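Local coordinates for protein isomerase/lactonizing enzyme (Agrobacterium tumefaciens, PDB 1RVK) that is of unknown function but belongs to the enolase superfamily, binds a magnesium ion and probably acts on a carboxylate substrate in a metal-assisted reaction, at residues Asp229-Pro234 against Leu250-Val255; Gly274-Leu279 against Phe302-Glu307; Thr214-Leu219 against Lys244-Asn249; Gln238-Tyr243 against Ala268-Ala273; Tyr134-Cys139 against Lys169-Met174. All blocks are in the same frame, centred on the assembly; numbering follows the deposited sequence.

How the contacts relate
From the N terminus, contact 5 comes first: it closes the strand 130-137, helix 150-163, strand 167-171 unit before any other contact opens. Contacts 3, 1 and 4 then open in that order and close in the same order, so each crosses the other two. Contact 1 pairs strands 230-232 and 254-256, contact 3 packs helix 213-224 on helix 240-249, and contact 4 carries helix 240-249 over to helix 263-272. Contact 2 follows in series, joining strands 278-281 and 306-308. Contacts 1, 2 and 5 lie in the barrel sheet, and 3 and 4 in its helical coat. Lys169 of contact 5 is salt-bridged to Glu232 of contact 1.

Contact 1: residues Asp229-Pro234 against Leu250-Val255; sequences DWIEEP and LDIPVV. With MG (magnesium ion), chain B.
Pro253 O is held by two groups of the neighbouring strand: Ile231 N donates to it at 2.9 Å, with an N-H...O angle of 159°, and Trp230 CA leans in at 3.2 Å. One step on, the bond runs the other way, from Val255 N to Ile231 O at 3.2 Å. These exchanges pair Ile231 with Val254 and Glu232 with Val255 in parallel register, as the fourth and fifth strands of the (beta/alpha)7-beta barrel of the enolase superfamily, joined through helix 240-249. Ile231 and Val254 send their side chains the same way, toward the helices, and their CG2 methyls meet at 3.7 Å; Ile252 and Leu250, in the loop leading into the second strand, pack on Ile231 CG2. On the other side of the sheet, Val255 CG2 sits over one face of the Trp230 indole, 3.7 Å from the centroid of its five-membered ring. A chi1 of 79° tucks that ring between its own backbone N and carbonyl carbon, and NE1 then reaches Glu232 OE1 at 3.1 Å, on its anti lone pair, in a bent bond (140° at the hydrogen). OE1 also takes a salt bridge from Lys169, while OE2 binds magnesium at 2.2 Å, which restrains the rotation of the carboxylate. Asp206 and Glu258 complete the protein ligands of the ion, and a metal-bound water donates to Glu233 OE2.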
# COMPACT_ATOMS: atom_id res chain seq x y z
N ASP A 229 15.22 -10.41 -5.71
CA ASP A 229 15.43 -9.85 -4.38
C ASP A 229 14.53 -10.43 -3.31
O ASP A 229 14.94 -10.58 -2.16
CB ASP A 229 15.25 -8.33 -4.41
CG ASP A 229 16.50 -7.60 -4.86
OD1 ASP A 229 17.35 -8.21 -5.53
OD2 ASP A 229 16.62 -6.40 -4.53
N TRP A 230 13.29 -10.73 -3.66
CA TRP A 230 12.38 -11.32 -2.69
C TRP A 230 11.15 -11.95 -3.32
O TRP A 230 10.80 -11.66 -4.46
CB TRP A 230 11.96 -10.28 -1.62
CG TRP A 230 10.88 -9.27 -1.98
CD1 TRP A 230 9.64 -9.53 -2.51
CD2 TRP A 230 10.90 -7.85 -1.73
NE1 TRP A 230 8.89 -8.37 -2.59
CE2 TRP A 230 9.65 -7.33 -2.12
CE3 TRP A 230 11.87 -6.97 -1.21
CZ2 TRP A 230 9.33 -5.97 -2.00
CZ3 TRP A 230 11.55 -5.62 -1.09
CH2 TRP A 230 10.29 -5.13 -1.49
N ILE A 231 10.52 -12.83 -2.55
CA ILE A 231 9.30 -13.50 -2.98
C ILE A 231 8.30 -12.98 -1.95
O ILE A 231 8.56 -13.00 -0.75
CB ILE A 231 9.45 -15.05 -2.93
CG1 ILE A 231 8.14 -15.70 -3.38
CG2 ILE A 231 9.86 -15.50 -1.54
CD1 ILE A 231 8.21 -17.21 -3.49
N GLU A 232 7.16 -12.50 -2.44
CA GLU A 232 6.15 -11.91 -1.58
C GLU A 232 4.81 -12.64 -1.53
O GLU A 232 4.21 -12.93 -2.56
CB GLU A 232 5.93 -10.47 -2.04
CG GLU A 232 4.97 -9.63 -1.20
CD GLU A 232 4.90 -8.21 -1.73
OE1 GLU A 232 5.92 -7.71 -2.24
OE2 GLU A 232 3.83 -7.59 -1.63
N GLU A 233 4.36 -12.92 -0.31
CA GLU A 233 3.07 -13.58 -0.04
C GLU A 233 2.68 -14.66 -1.05
O GLU A 233 1.66 -14.55 -1.73
CB GLU A 233 1.98 -12.50 0.04
CG GLU A 233 0.63 -12.99 0.58
CD GLU A 233 -0.34 -11.85 0.87
OE1 GLU A 233 -1.44 -12.14 1.40
OE2 GLU A 233 -0.02 -10.67 0.58
N PRO A 234 3.46 -15.74 -1.14
CA PRO A 234 3.09 -16.79 -2.10
C PRO A 234 2.12 -17.81 -1.50
O PRO A 234 1.62 -18.68 -2.21
CB PRO A 234 4.43 -17.41 -2.46
CG PRO A 234 5.15 -17.37 -1.14
CD PRO A 234 4.82 -15.98 -0.61
N LEU A 250 13.93 -21.97 1.39
CA LEU A 250 14.30 -21.14 0.24
C LEU A 250 15.52 -20.29 0.53
O LEU A 250 15.77 -19.92 1.67
CB LEU A 250 13.16 -20.20 -0.15
CG LEU A 250 11.87 -20.77 -0.75
CD1 LEU A 250 11.00 -19.60 -1.22
CD2 LEU A 250 12.19 -21.68 -1.92
N ASP A 251 16.29 -19.99 -0.51
CA ASP A 251 17.46 -19.13 -0.37
C ASP A 251 17.00 -17.68 -0.54
O ASP A 251 17.48 -16.78 0.15
CB ASP A 251 18.52 -19.47 -1.42
CG ASP A 251 19.34 -20.70 -1.04
OD1 ASP A 251 20.16 -21.14 -1.87
OD2 ASP A 251 19.17 -21.21 0.09
N ILE A 252 16.07 -17.46 -1.47
CA ILE A 252 15.56 -16.12 -1.73
C ILE A 252 14.80 -15.57 -0.52
O ILE A 252 14.05 -16.30 0.13
CB ILE A 252 14.61 -16.11 -2.98
CG1 ILE A 252 14.15 -14.68 -3.27
CG2 ILE A 252 13.41 -17.01 -2.74
CD1 ILE A 252 13.38 -14.53 -4.58
N PRO A 253 15.02 -14.29 -0.19
CA PRO A 253 14.33 -13.69 0.96
C PRO A 253 12.81 -13.70 0.81
O PRO A 253 12.27 -13.46 -0.27
CB PRO A 253 14.89 -12.27 0.99
CG PRO A 253 16.29 -12.46 0.46
CD PRO A 253 16.06 -13.38 -0.72
N VAL A 254 12.14 -14.00 1.92
CA VAL A 254 10.69 -14.01 1.97
C VAL A 254 10.29 -12.74 2.72
O VAL A 254 10.80 -12.48 3.80
CB VAL A 254 10.16 -15.24 2.75
CG1 VAL A 254 8.66 -15.12 2.97
CG2 VAL A 254 10.48 -16.51 1.98
N VAL A 255 9.39 -11.96 2.13
CA VAL A 255 8.94 -10.72 2.77
C VAL A 255 7.47 -10.86 3.16
O VAL A 255 6.67 -11.36 2.38
CB VAL A 255 9.09 -9.51 1.82
CG1 VAL A 255 8.68 -8.22 2.54
CG2 VAL A 255 10.52 -9.40 1.35
MG MG B . 1.71 -7.63 -2.08
O HOH W 1 1.31 -9.66 -1.26
O HOH W 2 -0.52 -7.30 -2.48
O HOH W 3 2.03 -5.75 -3.35

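Contact 2: residues Gly274-Leu279 against Phe302-Glu307; sequences GACDIL and FGMECE
Both Leu279 CG and Cys306 SG stand trans to their backbone N (chi1 -162° and -171°), and SG thereby comes 3.9 Å from Leu279 CD2, on the face the two residues share. Met304, a selenomethionine, instead bends at its last torsion, which carries CE back over the other segment to 3.5 Å from Asp277 O. Between the strands the bonds are backbone ones: Leu279 N to Glu305 O and Glu307 N to Leu279 O, both 3.0 Å. They pair the sixth and seventh strands of the enolase-type barrel in parallel, with Leu279 and Cys306 resting on helix 289-301. The side chains of Ile278 and Glu307 cross, CG2 of the first 3.8 Å from CG of the second. The Glu307 carboxylate itself turns to the backbone N atoms of Arg326 and Trp327. Just before the paired residues one water bridges the two segments, donating to Asp277 O at 2.8 Å and accepting from Glu305 N at 2.9 Å.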
# COMPACT_ATOMS: atom_id res chain seq x y z
N GLY A 274 10.49 -16.38 13.17
CA GLY A 274 11.36 -16.46 12.01
C GLY A 274 10.59 -16.85 10.76
O GLY A 274 11.06 -17.64 9.95
N ALA A 275 9.40 -16.27 10.60
CA ALA A 275 8.54 -16.58 9.46
C ALA A 275 8.88 -15.80 8.20
O ALA A 275 8.35 -16.09 7.12
CB ALA A 275 7.08 -16.34 9.83
N CYS A 276 9.75 -14.81 8.32
CA CYS A 276 10.15 -14.01 7.17
C CYS A 276 11.57 -13.48 7.35
O CYS A 276 12.09 -13.46 8.46
CB CYS A 276 9.19 -12.83 6.98
SG CYS A 276 9.11 -11.72 8.40
N ASP A 277 12.17 -13.04 6.24
CA ASP A 277 13.53 -12.49 6.25
C ASP A 277 13.46 -10.97 6.20
O ASP A 277 14.40 -10.28 6.61
CB ASP A 277 14.30 -13.01 5.04
CG ASP A 277 14.32 -14.52 4.97
OD1 ASP A 277 14.96 -15.14 5.85
OD2 ASP A 277 13.68 -15.09 4.06
N ILE A 278 12.35 -10.46 5.67
CA ILE A 278 12.10 -9.02 5.56
C ILE A 278 10.66 -8.84 6.02
O ILE A 278 9.78 -9.59 5.60
CB ILE A 278 12.21 -8.54 4.09
CG1 ILE A 278 13.59 -8.87 3.52
CG2 ILE A 278 11.94 -7.04 4.02
CD1 ILE A 278 13.68 -8.66 2.02
N LEU A 279 10.42 -7.87 6.90
CA LEU A 279 9.07 -7.64 7.39
C LEU A 279 8.28 -6.79 6.41
O LEU A 279 8.86 -6.15 5.52
CB LEU A 279 9.12 -6.94 8.75
CG LEU A 279 7.86 -6.98 9.62
CD1 LEU A 279 7.56 -8.43 10.01
CD2 LEU A 279 8.07 -6.12 10.87
N PHE A 302 15.30 -5.23 15.43
CA PHE A 302 15.83 -6.56 15.12
C PHE A 302 16.82 -6.48 13.97
O PHE A 302 17.29 -7.51 13.48
CB PHE A 302 14.71 -7.55 14.79
CG PHE A 302 14.00 -8.09 16.00
CD1 PHE A 302 12.91 -7.41 16.54
CD2 PHE A 302 14.45 -9.25 16.62
CE1 PHE A 302 12.28 -7.89 17.69
CE2 PHE A 302 13.83 -9.73 17.77
CZ PHE A 302 12.74 -9.05 18.31
N GLY A 303 17.14 -5.26 13.54
CA GLY A 303 18.08 -5.07 12.45
C GLY A 303 17.50 -5.50 11.11
O GLY A 303 18.24 -5.82 10.18
N MSE A 304 16.18 -5.49 11.02
CA MSE A 304 15.49 -5.91 9.80
C MSE A 304 14.90 -4.74 9.04
O MSE A 304 14.71 -3.66 9.58
CB MSE A 304 14.35 -6.87 10.16
CG MSE A 304 14.80 -8.19 10.74
SE MSE A 304 13.30 -9.26 11.34
CE MSE A 304 12.65 -9.87 9.62
N GLU A 305 14.63 -4.96 7.76
CA GLU A 305 14.01 -3.94 6.94
C GLU A 305 12.52 -4.25 6.99
O GLU A 305 12.12 -5.39 7.26
CB GLU A 305 14.51 -4.01 5.50
CG GLU A 305 15.86 -3.35 5.28
CD GLU A 305 16.39 -3.57 3.88
OE1 GLU A 305 16.51 -4.74 3.46
OE2 GLU A 305 16.70 -2.57 3.19
N CYS A 306 11.69 -3.24 6.77
CA CYS A 306 10.25 -3.43 6.77
C CYS A 306 9.75 -2.65 5.55
O CYS A 306 9.73 -1.43 5.56
CB CYS A 306 9.63 -2.87 8.05
SG CYS A 306 7.87 -3.28 8.23
N GLU A 307 9.38 -3.39 4.51
CA GLU A 307 8.92 -2.78 3.27
C GLU A 307 7.45 -2.38 3.37
O GLU A 307 6.60 -3.17 3.76
CB GLU A 307 9.16 -3.74 2.11
CG GLU A 307 10.65 -4.12 1.94
CD GLU A 307 11.54 -2.92 1.62
OE1 GLU A 307 11.11 -2.06 0.83
OE2 GLU A 307 12.67 -2.85 2.15
O HOH W 4 15.40 -7.66 6.92

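Contact 3: residues Thr214-Leu219 against Lys244-Asn249; sequences TDALAL and KWLSDN
Leu217 leaves its helix with CB 3.9 Å from Trp245 CH2, the far corner of the indole's six-membered ring. Its CG stands trans to the backbone N (chi1 178°), and the branches beyond it part company. CD2 keeps to the tryptophan, again 3.9 Å from CH2, so that one ring corner is held by both CB and a methyl; the two side chains cross at about a right angle. CD1 goes on to the last turn of the neighbouring helix, meeting Asn249 CB at 3.9 Å, and it also touches Leu250 just beyond that helix. Helices 213-224 and 240-249 are neighbours in the outer helical layer of the (beta/alpha)7-beta barrel, running roughly the same way: the axes of the two short segments come within 10.4 Å at a crossing angle of -28°. The gap is bridged by side chains, with no hydrogen bond between the segments. Nearer the barrel wall, Leu246 reaches across from the second helix. Although its CB is not aimed across, its CD2 extends to the backbone between Ala216 and Leu217, 4.0 Å from Leu217 N, and to Ala216 CB at 4.2 Å. Beneath this layer Leu246 also rests on Val254 of the fifth strand, and Met235 touches both Ala216 and Leu246. Trp245 and Leu217 lie further out and are partly exposed.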
# COMPACT_ATOMS: atom_id res chain seq x y z
N THR A 214 3.87 -26.93 -1.44
CA THR A 214 4.61 -27.54 -2.55
C THR A 214 4.74 -26.62 -3.76
O THR A 214 5.81 -26.58 -4.38
CB THR A 214 3.97 -28.89 -2.99
OG1 THR A 214 2.57 -28.70 -3.27
CG2 THR A 214 4.13 -29.94 -1.90
N ASP A 215 3.69 -25.89 -4.11
CA ASP A 215 3.76 -24.98 -5.25
C ASP A 215 4.65 -23.78 -4.95
O ASP A 215 5.41 -23.33 -5.80
CB ASP A 215 2.36 -24.50 -5.67
CG ASP A 215 1.62 -25.51 -6.54
OD1 ASP A 215 2.28 -26.39 -7.15
OD2 ASP A 215 0.38 -25.42 -6.63
N ALA A 216 4.56 -23.24 -3.74
CA ALA A 216 5.38 -22.10 -3.36
C ALA A 216 6.86 -22.47 -3.36
O ALA A 216 7.71 -21.65 -3.71
CB ALA A 216 4.96 -21.58 -1.98
N LEU A 217 7.17 -23.70 -2.96
CA LEU A 217 8.56 -24.16 -2.94
C LEU A 217 9.09 -24.24 -4.37
O LEU A 217 10.22 -23.85 -4.65
CB LEU A 217 8.66 -25.54 -2.27
CG LEU A 217 10.06 -26.17 -2.23
CD1 LEU A 217 10.96 -25.34 -1.34
CD2 LEU A 217 9.98 -27.60 -1.71
N ALA A 218 8.25 -24.73 -5.28
CA ALA A 218 8.63 -24.85 -6.68
C ALA A 218 8.84 -23.46 -7.28
O ALA A 218 9.76 -23.24 -8.06
CB ALA A 218 7.55 -25.59 -7.45
N LEU A 219 7.97 -22.53 -6.91
CA LEU A 219 8.08 -21.16 -7.40
C LEU A 219 9.37 -20.53 -6.87
O LEU A 219 10.17 -19.99 -7.63
CB LEU A 219 6.86 -20.35 -6.95
CG LEU A 219 6.73 -18.88 -7.36
CD1 LEU A 219 7.69 -18.03 -6.57
CD2 LEU A 219 6.97 -18.72 -8.85
N LYS A 244 7.32 -20.16 8.09
CA LYS A 244 8.53 -20.56 8.80
C LYS A 244 9.19 -21.66 7.97
O LYS A 244 10.40 -21.66 7.75
CB LYS A 244 8.17 -21.08 10.20
CG LYS A 244 7.52 -20.05 11.10
CD LYS A 244 6.92 -20.67 12.35
CE LYS A 244 7.98 -21.25 13.28
NZ LYS A 244 7.36 -21.81 14.52
N TRP A 245 8.36 -22.60 7.50
CA TRP A 245 8.83 -23.72 6.70
C TRP A 245 9.41 -23.25 5.37
O TRP A 245 10.52 -23.64 4.98
CB TRP A 245 7.68 -24.69 6.42
CG TRP A 245 8.03 -25.82 5.49
CD1 TRP A 245 8.64 -27.00 5.82
CD2 TRP A 245 7.82 -25.86 4.07
NE1 TRP A 245 8.83 -27.77 4.69
CE2 TRP A 245 8.34 -27.09 3.60
CE3 TRP A 245 7.25 -24.97 3.15
CZ2 TRP A 245 8.30 -27.45 2.25
CZ3 TRP A 245 7.22 -25.33 1.80
CH2 TRP A 245 7.74 -26.56 1.37
N LEU A 246 8.67 -22.40 4.66
CA LEU A 246 9.10 -21.92 3.36
C LEU A 246 10.41 -21.14 3.45
O LEU A 246 11.30 -21.32 2.63
CB LEU A 246 8.00 -21.06 2.73
CG LEU A 246 8.13 -20.63 1.27
CD1 LEU A 246 9.20 -19.58 1.16
CD2 LEU A 246 8.42 -21.83 0.37
N SER A 247 10.52 -20.27 4.45
CA SER A 247 11.74 -19.49 4.64
C SER A 247 12.93 -20.40 4.89
O SER A 247 14.02 -20.17 4.39
CB SER A 247 11.57 -18.52 5.81
OG SER A 247 10.59 -17.53 5.52
N ASP A 248 12.73 -21.44 5.69
CA ASP A 248 13.82 -22.37 5.98
C ASP A 248 14.23 -23.19 4.76
O ASP A 248 15.35 -23.69 4.69
CB ASP A 248 13.43 -23.29 7.13
CG ASP A 248 13.48 -22.60 8.48
OD1 ASP A 248 13.06 -23.21 9.49
OD2 ASP A 248 13.95 -21.44 8.53
N ASN A 249 13.33 -23.30 3.78
CA ASN A 249 13.62 -24.08 2.58
C ASN A 249 14.02 -23.29 1.34
O ASN A 249 14.39 -23.88 0.33
CB ASN A 249 12.42 -24.98 2.24
CG ASN A 249 12.29 -26.16 3.19
OD1 ASN A 249 11.75 -26.04 4.29
ND2 ASN A 249 12.81 -27.31 2.77

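Contact 4: residues Gln238-Tyr243 against Ala268-Ala273; sequences QSLSSY and AEWIKA
This is an apolar, largely aromatic contact between two successive helices of the outer layer of the (beta/alpha)7-beta barrel: the first turn of helix 240-249 packs on the last turn of helix 263-272. Trp270 carries most of it, its indole reaching across to lie against Leu240 at one end and Tyr243 at the other. Leu240 CD1 sits over the face of the five-membered ring, 3.4 Å from its centroid and only 11° off the ring normal, a clear CH-pi contact; the two side chains slide past each other in opposite directions. At the six-membered end, Trp270 CH2 stands over one face of the Tyr243 ring, 3.4 Å from CG. The two ring planes are inclined at 51° with centroids 4.8 Å apart, an oblique meeting. Tyr243 is buried, and its hydroxyl is hydrogen-bonded to Met235 O. His266, a turn earlier in the same helix as Trp270, also meets the indole. At the start of helix 240-249, Ser239 occupies the N-cap position, and its OG shares a hydrogen bond of 2.7 Å with Ser242 OG, itself gripped by Arg213 NE. The other methyl of Leu240 turns to the end of the second helix, where its CD2 lies 4.1 Å from Ala273 CB.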
# COMPACT_ATOMS: atom_id res chain seq x y z
N GLN A 238 -2.34 -16.58 6.70
CA GLN A 238 -2.97 -16.97 7.95
C GLN A 238 -2.19 -18.15 8.54
O GLN A 238 -2.35 -18.49 9.72
CB GLN A 238 -4.44 -17.32 7.72
CG GLN A 238 -5.28 -16.09 7.38
CD GLN A 238 -6.68 -16.43 6.89
OE1 GLN A 238 -6.85 -17.04 5.83
NE2 GLN A 238 -7.69 -16.04 7.66
N SER A 239 -1.34 -18.76 7.72
CA SER A 239 -0.52 -19.89 8.16
C SER A 239 0.92 -19.48 8.43
O SER A 239 1.78 -19.60 7.56
CB SER A 239 -0.54 -21.02 7.12
OG SER A 239 0.26 -22.11 7.55
N LEU A 240 1.16 -19.00 9.64
CA LEU A 240 2.49 -18.58 10.07
C LEU A 240 3.48 -19.72 9.89
O LEU A 240 4.61 -19.52 9.43
CB LEU A 240 2.45 -18.16 11.54
CG LEU A 240 3.75 -17.72 12.20
CD1 LEU A 240 4.16 -16.37 11.64
CD2 LEU A 240 3.56 -17.63 13.71
N SER A 241 3.06 -20.93 10.26
CA SER A 241 3.92 -22.10 10.16
C SER A 241 4.39 -22.40 8.75
O SER A 241 5.51 -22.87 8.56
CB SER A 241 3.21 -23.33 10.74
OG SER A 241 3.27 -23.33 12.16
N SER A 242 3.54 -22.15 7.76
CA SER A 242 3.91 -22.39 6.38
C SER A 242 5.04 -21.46 5.97
O SER A 242 5.91 -21.84 5.19
CB SER A 242 2.71 -22.18 5.46
OG SER A 242 1.75 -23.21 5.65
N TYR A 243 5.04 -20.24 6.51
CA TYR A 243 6.09 -19.29 6.18
C TYR A 243 7.40 -19.62 6.88
O TYR A 243 8.48 -19.39 6.32
CB TYR A 243 5.64 -17.87 6.51
CG TYR A 243 4.80 -17.28 5.40
CD1 TYR A 243 3.46 -17.65 5.24
CD2 TYR A 243 5.36 -16.42 4.46
CE1 TYR A 243 2.71 -17.18 4.15
CE2 TYR A 243 4.63 -15.95 3.38
CZ TYR A 243 3.31 -16.34 3.23
OH TYR A 243 2.59 -15.88 2.15
N ALA A 268 5.12 -8.81 15.15
CA ALA A 268 6.15 -9.22 16.11
C ALA A 268 6.25 -10.74 16.14
O ALA A 268 7.34 -11.29 16.26
CB ALA A 268 5.81 -8.69 17.50
N GLU A 269 5.11 -11.41 16.03
CA GLU A 269 5.10 -12.87 16.05
C GLU A 269 5.84 -13.43 14.84
O GLU A 269 6.51 -14.46 14.95
CB GLU A 269 3.66 -13.39 16.08
CG GLU A 269 2.83 -12.82 17.23
CD GLU A 269 3.43 -13.10 18.60
OE1 GLU A 269 3.01 -12.43 19.57
OE2 GLU A 269 4.31 -13.98 18.72
N TRP A 270 5.73 -12.76 13.70
CA TRP A 270 6.42 -13.21 12.50
C TRP A 270 7.93 -13.12 12.71
O TRP A 270 8.68 -13.96 12.24
CB TRP A 270 5.99 -12.39 11.28
CG TRP A 270 4.72 -12.91 10.66
CD1 TRP A 270 3.51 -13.06 11.27
CD2 TRP A 270 4.56 -13.41 9.32
NE1 TRP A 270 2.60 -13.63 10.40
CE2 TRP A 270 3.22 -13.85 9.20
CE3 TRP A 270 5.41 -13.52 8.22
CZ2 TRP A 270 2.72 -14.39 8.01
CZ3 TRP A 270 4.91 -14.06 7.04
CH2 TRP A 270 3.58 -14.49 6.95
N ILE A 271 8.37 -12.10 13.45
CA ILE A 271 9.80 -11.95 13.72
C ILE A 271 10.25 -13.01 14.71
O ILE A 271 11.26 -13.68 14.51
CB ILE A 271 10.11 -10.55 14.31
CG1 ILE A 271 9.87 -9.47 13.25
CG2 ILE A 271 11.56 -10.49 14.79
CD1 ILE A 271 10.12 -8.05 13.73
N LYS A 272 9.48 -13.17 15.78
CA LYS A 272 9.80 -14.13 16.83
C LYS A 272 9.88 -15.56 16.33
O LYS A 272 10.74 -16.34 16.77
CB LYS A 272 8.74 -14.04 17.94
CG LYS A 272 9.05 -14.86 19.19
CD LYS A 272 10.36 -14.44 19.82
CE LYS A 272 10.54 -15.04 21.21
NZ LYS A 272 9.59 -14.44 22.19
N ALA A 273 9.01 -15.92 15.39
CA ALA A 273 8.98 -17.27 14.85
C ALA A 273 9.88 -17.46 13.64
O ALA A 273 10.01 -18.57 13.13
CB ALA A 273 7.55 -17.65 14.49

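Contact 5: residues Tyr134-Cys139 against Lys169-Met174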
# COMPACT_ATOMS: atom_id res chain seq x y z
N TYR A 134 10.04 1.33 -6.62
CA TYR A 134 10.06 0.24 -7.58
C TYR A 134 8.73 0.30 -8.32
O TYR A 134 7.73 0.75 -7.76
CB TYR A 134 10.27 -1.13 -6.91
CG TYR A 134 9.21 -1.63 -5.93
CD1 TYR A 134 8.01 -2.18 -6.36
CD2 TYR A 134 9.47 -1.62 -4.56
CE1 TYR A 134 7.08 -2.72 -5.45
CE2 TYR A 134 8.56 -2.15 -3.65
CZ TYR A 134 7.38 -2.70 -4.09
OH TYR A 134 6.50 -3.24 -3.17
N GLY A 135 8.74 -0.09 -9.59
CA GLY A 135 7.52 -0.07 -10.37
C GLY A 135 6.77 -1.35 -10.05
O GLY A 135 7.24 -2.43 -10.39
N SER A 136 5.62 -1.22 -9.40
CA SER A 136 4.82 -2.37 -9.00
C SER A 136 3.78 -2.65 -10.09
O SER A 136 2.81 -1.91 -10.24
CB SER A 136 4.13 -2.07 -7.67
OG SER A 136 3.82 -3.25 -6.96
N ILE A 137 4.00 -3.73 -10.84
CA ILE A 137 3.12 -4.11 -11.94
C ILE A 137 1.83 -4.82 -11.52
O ILE A 137 1.84 -5.72 -10.68
CB ILE A 137 3.87 -5.03 -12.93
CG1 ILE A 137 5.16 -4.34 -13.39
CG2 ILE A 137 2.99 -5.33 -14.14
CD1 ILE A 137 6.05 -5.22 -14.25
N MSE A 138 0.71 -4.41 -12.12
CA MSE A 138 -0.59 -5.01 -11.83
C MSE A 138 -0.61 -6.51 -12.07
O MSE A 138 0.22 -7.05 -12.81
CB MSE A 138 -1.69 -4.40 -12.72
CG MSE A 138 -2.10 -2.98 -12.39
SE MSE A 138 -3.72 -2.51 -13.35
CE MSE A 138 -4.20 -0.94 -12.34
N CYS A 139 -1.58 -7.18 -11.45
CA CYS A 139 -1.75 -8.62 -11.62
C CYS A 139 -1.92 -8.91 -13.10
O CYS A 139 -2.36 -8.04 -13.86
CB CYS A 139 -3.00 -9.10 -10.87
SG CYS A 139 -2.88 -8.99 -9.07
N LYS A 169 8.61 -4.92 -9.53
CA LYS A 169 7.96 -6.06 -8.89
C LYS A 169 6.81 -6.57 -9.75
O LYS A 169 5.95 -5.79 -10.18
CB LYS A 169 7.42 -5.71 -7.50
CG LYS A 169 6.90 -6.94 -6.75
CD LYS A 169 6.53 -6.65 -5.30
CE LYS A 169 5.18 -5.95 -5.18
NZ LYS A 169 4.89 -5.58 -3.76
N LEU A 170 6.78 -7.87 -10.00
CA LEU A 170 5.71 -8.44 -10.79
C LEU A 170 4.63 -9.02 -9.90
O LEU A 170 4.93 -9.64 -8.88
CB LEU A 170 6.21 -9.58 -11.68
CG LEU A 170 7.32 -9.43 -12.72
CD1 LEU A 170 7.37 -10.73 -13.52
CD2 LEU A 170 7.04 -8.26 -13.65
N HIS A 171 3.37 -8.79 -10.28
CA HIS A 171 2.24 -9.42 -9.60
C HIS A 171 1.84 -10.30 -10.78
O HIS A 171 1.54 -9.79 -11.85
CB HIS A 171 1.10 -8.43 -9.29
CG HIS A 171 1.33 -7.59 -8.08
ND1 HIS A 171 2.04 -6.40 -8.12
CD2 HIS A 171 0.95 -7.75 -6.79
CE1 HIS A 171 2.08 -5.87 -6.91
NE2 HIS A 171 1.43 -6.67 -6.08
N THR A 172 1.85 -11.62 -10.60
CA THR A 172 1.51 -12.50 -11.71
C THR A 172 0.03 -12.86 -11.81
O THR A 172 -0.81 -12.22 -11.17
CB THR A 172 2.40 -13.76 -11.69
OG1 THR A 172 2.56 -14.23 -10.34
CG2 THR A 172 3.78 -13.43 -12.25
N TRP A 173 -0.29 -13.86 -12.63
CA TRP A 173 -1.69 -14.25 -12.87
C TRP A 173 -2.42 -14.92 -11.71
O TRP A 173 -1.90 -15.84 -11.07
CB TRP A 173 -1.77 -15.15 -14.10
CG TRP A 173 -1.26 -14.49 -15.34
CD1 TRP A 173 -1.97 -13.71 -16.21
CD2 TRP A 173 0.07 -14.56 -15.86
NE1 TRP A 173 -1.16 -13.29 -17.24
CE2 TRP A 173 0.09 -13.80 -17.05
CE3 TRP A 173 1.25 -15.20 -15.44
CZ2 TRP A 173 1.25 -13.65 -17.83
CZ3 TRP A 173 2.40 -15.05 -16.22
CH2 TRP A 173 2.39 -14.28 -17.39
N MSE A 174 -3.65 -14.47 -11.47
CA MSE A 174 -4.47 -15.00 -10.40
C MSE A 174 -5.93 -15.12 -10.85
O MSE A 174 -6.39 -14.36 -11.70
CB MSE A 174 -4.40 -14.08 -9.18
CG MSE A 174 -2.98 -13.79 -8.70
SE MSE A 174 -2.96 -12.63 -7.16
CE MSE A 174 -1.17 -11.94 -7.33
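At the edge of the His171 imidazole Ser136 OG, hydrogen-bonded to Glu329, lies in the ring plane 3.1 Å from CE1, and ND1 donates to Ile137 O at 2.7 Å. That bond is short but bent, 133° at the hydrogen, with the oxygen 22° out of the ring plane. Cys139 SG keeps off the ring and packs on Met174 CE at 3.8 Å. The Tyr134 ring meets Lys169 at a slant, CE1 to CB 3.6 Å, while Trp327 stands edge-to-face to it. A bend at chi3 (78°) turns the lysine tip toward the tyrosine hydroxyl, where NZ donates to Tyr134 OH at 2.9 Å; Glu329 is a further salt-bridge partner of NZ, beside Glu232. On the side facing helix 150-163, Ile137 CD1 and Leu170 CD2 press together at 3.3 Å, tighter than usual for methyls. Backbone bonds from Lys169 N to Gly135 O (3.0 Å) and from Ile137 N to Lys169 O (2.9 Å) join the parallel strands, the first two of the enolase-type barrel. Lys169 and His171 sit at the end of the second strand, beside the magnesium site; here the sequence is Lys-Leu-His, at the place where many relatives carry a Lys-X-Lys motif.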